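Local coordinates for sensor protein kinase WalK (Staphylococcus aureus, PDB 4YWZ) that is the sensor histidine kinase of the essential WalKR two-component system and probably senses an extracellular signal through its receptor domain, at residues 23-28 and 51-56; 90-95 and 131-136. The protein carries 1 engineered substitution. One frame throughout, in Å; residues are numbered along the deposited sequence.

Interaction 1: residues 23-28 and 51-56; sequences AKQLEI and SEYANM. Engineered in segment 51-56: M56 (natural residue Arg).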
loop_
_atom_site.group_PDB
_atom_site.type_symbol
_atom_site.label_atom_id
_atom_site.label_comp_id
_atom_site.label_asym_id
_atom_site.label_seq_id
_atom_site.Cartn_x
_atom_site.Cartn_y
_atom_site.Cartn_z
ATOM N N ALA A 23 -3.546 7.206 -10.226
ATOM C CA ALA A 23 -3.156 7.670 -11.541
ATOM C C ALA A 23 -4.369 8.404 -12.201
ATOM O O ALA A 23 -4.172 9.322 -12.933
ATOM C CB ALA A 23 -2.764 6.501 -12.403
ATOM N N LYS A 24 -5.559 7.922 -11.947
ATOM C CA LYS A 24 -6.784 8.532 -12.531
ATOM C C LYS A 24 -6.899 9.952 -12.023
ATOM O O LYS A 24 -7.226 10.862 -12.746
ATOM C CB LYS A 24 -8.026 7.749 -12.215
ATOM C CG LYS A 24 -9.292 8.371 -12.869
ATOM C CD LYS A 24 -9.164 8.724 -14.347
ATOM C CE LYS A 24 -10.552 9.043 -14.961
ATOM N NZ LYS A 24 -10.327 9.188 -16.424
ATOM N N GLN A 25 -6.667 10.175 -10.750
ATOM C CA GLN A 25 -6.762 11.504 -10.257
ATOM C C GLN A 25 -5.671 12.414 -10.792
ATOM O O GLN A 25 -5.912 13.588 -11.053
ATOM C CB GLN A 25 -6.813 11.451 -8.661
ATOM C CG GLN A 25 -7.299 12.772 -8.119
ATOM C CD GLN A 25 -8.739 12.996 -8.399
ATOM O OE1 GLN A 25 -9.540 12.070 -8.298
ATOM N NE2 GLN A 25 -9.041 14.150 -8.949
ATOM N N LEU A 26 -4.439 11.922 -11.016
ATOM C CA LEU A 26 -3.447 12.696 -11.676
ATOM C C LEU A 26 -3.904 13.087 -13.109
ATOM O O LEU A 26 -3.683 14.229 -13.542
ATOM C CB LEU A 26 -2.137 11.912 -11.752
ATOM C CG LEU A 26 -0.939 12.494 -12.491
ATOM C CD1 LEU A 26 -0.628 13.866 -12.046
ATOM C CD2 LEU A 26 0.303 11.566 -12.395
ATOM N N GLU A 27 -4.480 12.110 -13.780
ATOM C CA GLU A 27 -4.919 12.345 -15.188
ATOM C C GLU A 27 -5.979 13.458 -15.216
ATOM O O GLU A 27 -5.896 14.423 -16.033
ATOM C CB GLU A 27 -5.461 11.083 -15.782
ATOM C CG GLU A 27 -5.921 11.208 -17.248
ATOM C CD GLU A 27 -7.347 11.572 -17.529
ATOM O OE1 GLU A 27 -8.198 11.362 -16.628
ATOM O OE2 GLU A 27 -7.606 12.159 -18.701
ATOM N N ILE A 28 -6.914 13.372 -14.274
ATOM C CA ILE A 28 -7.997 14.394 -14.150
ATOM C C ILE A 28 -7.414 15.741 -13.816
ATOM O O ILE A 28 -7.780 16.819 -14.375
ATOM C CB ILE A 28 -9.055 13.967 -13.091
ATOM C CG1 ILE A 28 -9.871 12.776 -13.574
ATOM C CG2 ILE A 28 -9.908 15.204 -12.694
ATOM C CD1 ILE A 28 -10.696 12.118 -12.478
ATOM N N SER A 51 5.404 15.177 -9.763
ATOM C CA SER A 51 6.242 15.027 -8.524
ATOM C C SER A 51 5.485 14.786 -7.234
ATOM O O SER A 51 5.963 13.946 -6.405
ATOM C CB SER A 51 7.124 16.268 -8.406
ATOM O OG SER A 51 8.147 16.145 -9.393
ATOM N N GLU A 52 4.329 15.437 -7.040
ATOM C CA GLU A 52 3.478 15.202 -5.870
ATOM C C GLU A 52 3.042 13.782 -5.820
ATOM O O GLU A 52 3.058 13.121 -4.790
ATOM C CB GLU A 52 2.243 16.055 -5.924
ATOM C CG GLU A 52 2.493 17.520 -5.637
ATOM C CD GLU A 52 1.268 18.401 -5.873
ATOM O OE1 GLU A 52 0.202 17.918 -6.314
ATOM O OE2 GLU A 52 1.370 19.599 -5.538
ATOM N N TYR A 53 2.556 13.263 -6.958
ATOM C CA TYR A 53 2.115 11.927 -7.022
ATOM C C TYR A 53 3.208 10.838 -6.795
ATOM O O TYR A 53 2.880 9.736 -6.219
ATOM C CB TYR A 53 1.285 11.684 -8.336
ATOM C CG TYR A 53 -0.126 12.237 -8.244
ATOM C CD1 TYR A 53 -1.187 11.405 -8.066
ATOM C CD2 TYR A 53 -0.374 13.564 -8.358
ATOM C CE1 TYR A 53 -2.494 11.889 -7.925
ATOM C CE2 TYR A 53 -1.659 14.050 -8.206
ATOM C CZ TYR A 53 -2.688 13.196 -8.055
ATOM O OH TYR A 53 -3.968 13.700 -7.964
ATOM N N ALA A 54 4.398 11.132 -7.290
ATOM C CA ALA A 54 5.475 10.151 -7.269
ATOM C C ALA A 54 6.049 10.050 -5.865
ATOM O O ALA A 54 6.805 9.120 -5.592
ATOM C CB ALA A 54 6.578 10.468 -8.264
ATOM N N ASN A 55 5.644 10.948 -5.001
ATOM C CA ASN A 55 6.074 10.831 -3.580
ATOM C C ASN A 55 5.533 9.605 -2.917
ATOM O O ASN A 55 6.037 9.195 -1.865
ATOM C CB ASN A 55 5.546 12.033 -2.801
ATOM C CG ASN A 55 6.301 12.252 -1.537
ATOM O OD1 ASN A 55 5.747 12.127 -0.434
ATOM N ND2 ASN A 55 7.603 12.556 -1.681
HETATM N N MSE A 56 4.454 9.019 -3.446
HETATM C CA MSE A 56 3.892 7.852 -2.850
HETATM C C MSE A 56 4.995 6.784 -2.826
HETATM O O MSE A 56 5.812 6.675 -3.770
HETATM C CB MSE A 56 2.666 7.471 -3.656
HETATM C CG MSE A 56 2.209 6.070 -3.531
HETATM SE SE MSE A 56 0.763 6.112 -4.862
HETATM C CE MSE A 56 0.284 4.409 -4.197
#

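Interaction 2: residues 90-95 and 131-136; sequences SSVQKA and IGNIYI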
loop_
_atom_site.group_PDB
_atom_site.type_symbol
_atom_site.label_atom_id
_atom_site.label_comp_id
_atom_site.label_asym_id
_atom_site.label_seq_id
_atom_site.Cartn_x
_atom_site.Cartn_y
_atom_site.Cartn_z
ATOM N N SER A 90 6.280 0.531 -27.035
ATOM C CA SER A 90 5.070 0.041 -27.676
ATOM C C SER A 90 3.794 0.139 -26.801
ATOM O O SER A 90 2.704 0.323 -27.311
ATOM C CB SER A 90 5.229 -1.490 -27.974
ATOM O OG SER A 90 6.062 -1.488 -29.101
ATOM N N SER A 91 3.991 0.018 -25.494
ATOM C CA SER A 91 2.827 0.100 -24.591
ATOM C C SER A 91 2.317 1.525 -24.525
ATOM O O SER A 91 1.118 1.802 -24.520
ATOM C CB SER A 91 3.152 -0.446 -23.174
ATOM O OG SER A 91 4.046 0.369 -22.424
ATOM N N VAL A 92 3.233 2.470 -24.585
ATOM C CA VAL A 92 2.881 3.912 -24.619
ATOM C C VAL A 92 2.131 4.203 -25.938
ATOM O O VAL A 92 1.100 4.880 -25.959
ATOM C CB VAL A 92 4.095 4.817 -24.483
ATOM C CG1 VAL A 92 3.841 6.306 -24.796
ATOM C CG2 VAL A 92 4.706 4.671 -23.087
ATOM N N GLN A 93 2.682 3.711 -27.054
ATOM C CA GLN A 93 2.044 3.865 -28.394
ATOM C C GLN A 93 0.624 3.324 -28.367
ATOM O O GLN A 93 -0.271 3.985 -28.949
ATOM C CB GLN A 93 2.883 3.178 -29.476
ATOM C CG GLN A 93 4.253 3.788 -29.714
ATOM C CD GLN A 93 5.362 2.970 -30.496
ATOM O OE1 GLN A 93 5.406 1.769 -30.506
ATOM N NE2 GLN A 93 6.302 3.690 -31.033
ATOM N N LYS A 94 0.438 2.148 -27.738
ATOM C CA LYS A 94 -0.858 1.520 -27.646
ATOM C C LYS A 94 -1.850 2.472 -26.905
ATOM O O LYS A 94 -2.963 2.753 -27.324
ATOM C CB LYS A 94 -0.838 0.128 -27.148
ATOM C CG LYS A 94 -2.158 -0.536 -27.057
ATOM C CD LYS A 94 -2.010 -1.973 -26.550
ATOM C CE LYS A 94 -3.311 -2.693 -26.679
ATOM N NZ LYS A 94 -3.451 -3.851 -25.773
ATOM N N ALA A 95 -1.447 2.982 -25.755
ATOM C CA ALA A 95 -2.336 3.924 -25.015
ATOM C C ALA A 95 -2.671 5.171 -25.780
ATOM O O ALA A 95 -3.803 5.638 -25.774
ATOM C CB ALA A 95 -1.635 4.304 -23.707
ATOM N N ILE A 131 -4.023 13.829 -25.442
ATOM C CA ILE A 131 -2.947 14.775 -25.539
ATOM C C ILE A 131 -1.559 14.272 -25.138
ATOM O O ILE A 131 -0.494 14.972 -25.268
ATOM C CB ILE A 131 -3.202 16.043 -24.706
ATOM C CG1 ILE A 131 -3.372 15.734 -23.207
ATOM C CG2 ILE A 131 -4.397 16.780 -25.197
ATOM C CD1 ILE A 131 -2.830 16.818 -22.284
ATOM N N GLY A 132 -1.586 13.067 -24.556
ATOM C CA GLY A 132 -0.309 12.522 -23.940
ATOM C C GLY A 132 -0.649 11.341 -23.117
ATOM O O GLY A 132 -1.772 10.847 -23.180
ATOM N N ASN A 133 0.357 10.786 -22.445
ATOM C CA ASN A 133 0.225 9.588 -21.708
ATOM C C ASN A 133 1.049 9.689 -20.429
ATOM O O ASN A 133 2.158 10.241 -20.455
ATOM C CB ASN A 133 0.719 8.377 -22.521
ATOM C CG ASN A 133 0.671 7.090 -21.752
ATOM O OD1 ASN A 133 -0.382 6.526 -21.531
ATOM N ND2 ASN A 133 1.877 6.641 -21.287
ATOM N N ILE A 134 0.445 9.178 -19.361
ATOM C CA ILE A 134 1.137 9.082 -18.068
ATOM C C ILE A 134 1.662 7.640 -18.015
ATOM O O ILE A 134 0.881 6.663 -18.092
ATOM C CB ILE A 134 0.126 9.312 -16.890
ATOM C CG1 ILE A 134 -0.320 10.779 -16.881
ATOM C CG2 ILE A 134 0.746 8.835 -15.552
ATOM C CD1 ILE A 134 -1.578 11.003 -16.028
ATOM N N TYR A 135 2.979 7.460 -17.892
ATOM C CA TYR A 135 3.646 6.191 -17.750
ATOM C C TYR A 135 4.163 6.092 -16.298
ATOM O O TYR A 135 4.811 7.008 -15.833
ATOM C CB TYR A 135 4.860 6.218 -18.689
ATOM C CG TYR A 135 5.909 5.125 -18.497
ATOM C CD1 TYR A 135 6.973 5.362 -17.684
ATOM C CD2 TYR A 135 5.853 3.931 -19.198
ATOM C CE1 TYR A 135 7.986 4.407 -17.527
ATOM C CE2 TYR A 135 6.857 3.002 -19.101
ATOM C CZ TYR A 135 7.912 3.244 -18.199
ATOM O OH TYR A 135 8.926 2.307 -17.987
ATOM N N ILE A 136 3.838 5.017 -15.642
ATOM C CA ILE A 136 4.180 4.809 -14.235
ATOM C C ILE A 136 4.899 3.480 -14.110
ATOM O O ILE A 136 4.453 2.455 -14.583
ATOM C CB ILE A 136 2.963 4.818 -13.357
ATOM C CG1 ILE A 136 2.267 6.145 -13.432
ATOM C CG2 ILE A 136 3.332 4.479 -11.909
ATOM C CD1 ILE A 136 0.963 6.171 -12.691
#

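Interaction 1: residues 23-28 and 51-56
Y53 lays its phenol ring across L26 on the long helix 7-37. The ring leaves the short helix 46-54 with CG anti to the carbonyl carbon (chi1 -77°), and this carries it onto the long helix. At its root, Y53 CB lies 4.2 Å from L26 CD2. Next, Y53 CD2 touches L26 CD1 at 3.7 Å, while Y53 CD1 and CE1 lie against L26 CB. L26 CB sits over the middle of the ring, 3.8 Å from the Y53 centroid and 9° off the ring normal. This is a CH-pi contact with the ring face. L26 CD1 covers the same face, so one leucine spans much of it. Farther out, Y53 CZ is 3.7 Å from both L26 N and L26 CA. At the tip, Y53 OH stops 3.5 Å from Q25 CG and also meets Q25 CB and C. The Q25 chain bends at chi2 (70°), and its amide leads away from the phenol. I62 of strand 59-66 touches both L26 and Y53, so the sheet joins the contact. I150 of the second subunit packs on Y53, so Y53 also takes part in the contact between subunits. Within the two segments the phenol OH meets carbons of Q25 and lies near L26 N without a hydrogen bond. The contact rests on dispersion and CH-pi.

Interaction 2: residues 90-95 and 131-136
N133 faces V92 and A95 of helix 90-98 from the middle of strand 129-138. Its CA is 6.9 Å from the CA of V92. The axes of segments 90-95 and 131-136 run at 136° to each other and come within 8.7 Å.

Along the strand, N133 is the first residue to reach the helix. Its CG is anti to the backbone N (chi1 177°), and the amide stands out from the sheet. The two ends of this amide meet different residues. N133 OD1 lies 3.4 Å from A95 CB. N133 ND2 lies 3.9 Å from V92 CG2 and about as far from V92 CG1. The amide thus rests against methyl groups here, and its ND2 is hydrogen-bonded to N121 OD1 of the adjacent strand 114-126. That bond gives the buried amide nitrogen a polar partner. I134 turns to the other face of the sheet. Y135 returns to the helix side, where its CD2 is 4.1 Å from V92 CG2. The methyl comes obliquely to the ring, and the two side chains cross at about a right angle. The Y135 hydroxyl bonds to E137 OE2, two residues on.

Strand 129-138 is the central strand of the antiparallel sheet, between 59-66 and 114-126. I65 and N121 from these two flanking strands also touch V92. S91 and A95 of helix 90-98 reach strand 102-109 at H104 and N102. Helix 90-98 packs on this face of the sheet, while helix 7-37 packs against the other through I134 and I136.

How the interactions relate
Both contacts are buried, but they lie on opposite sides of the chain's centre, about 15 Å apart between contact centres. Strand 129-138 links them. Its alternating side chains serve the helix 90-98 side in interaction 2 and the helix 7-37 side next to interaction 1. I134 CD1 packs 3.7 Å from E27 CA, and I136 CD1 lies 3.8 Å from A23 CB. Interaction 1 joins two helices and is largely aromatic on aliphatic. Interaction 2 joins helix to sheet and sets methyl groups against a buried amide. The second subunit reaches interaction 1 but does not touch interaction 2. The sheet of this Cache-family domain thus has helix 90-98 on one face and helix 7-37 on the other.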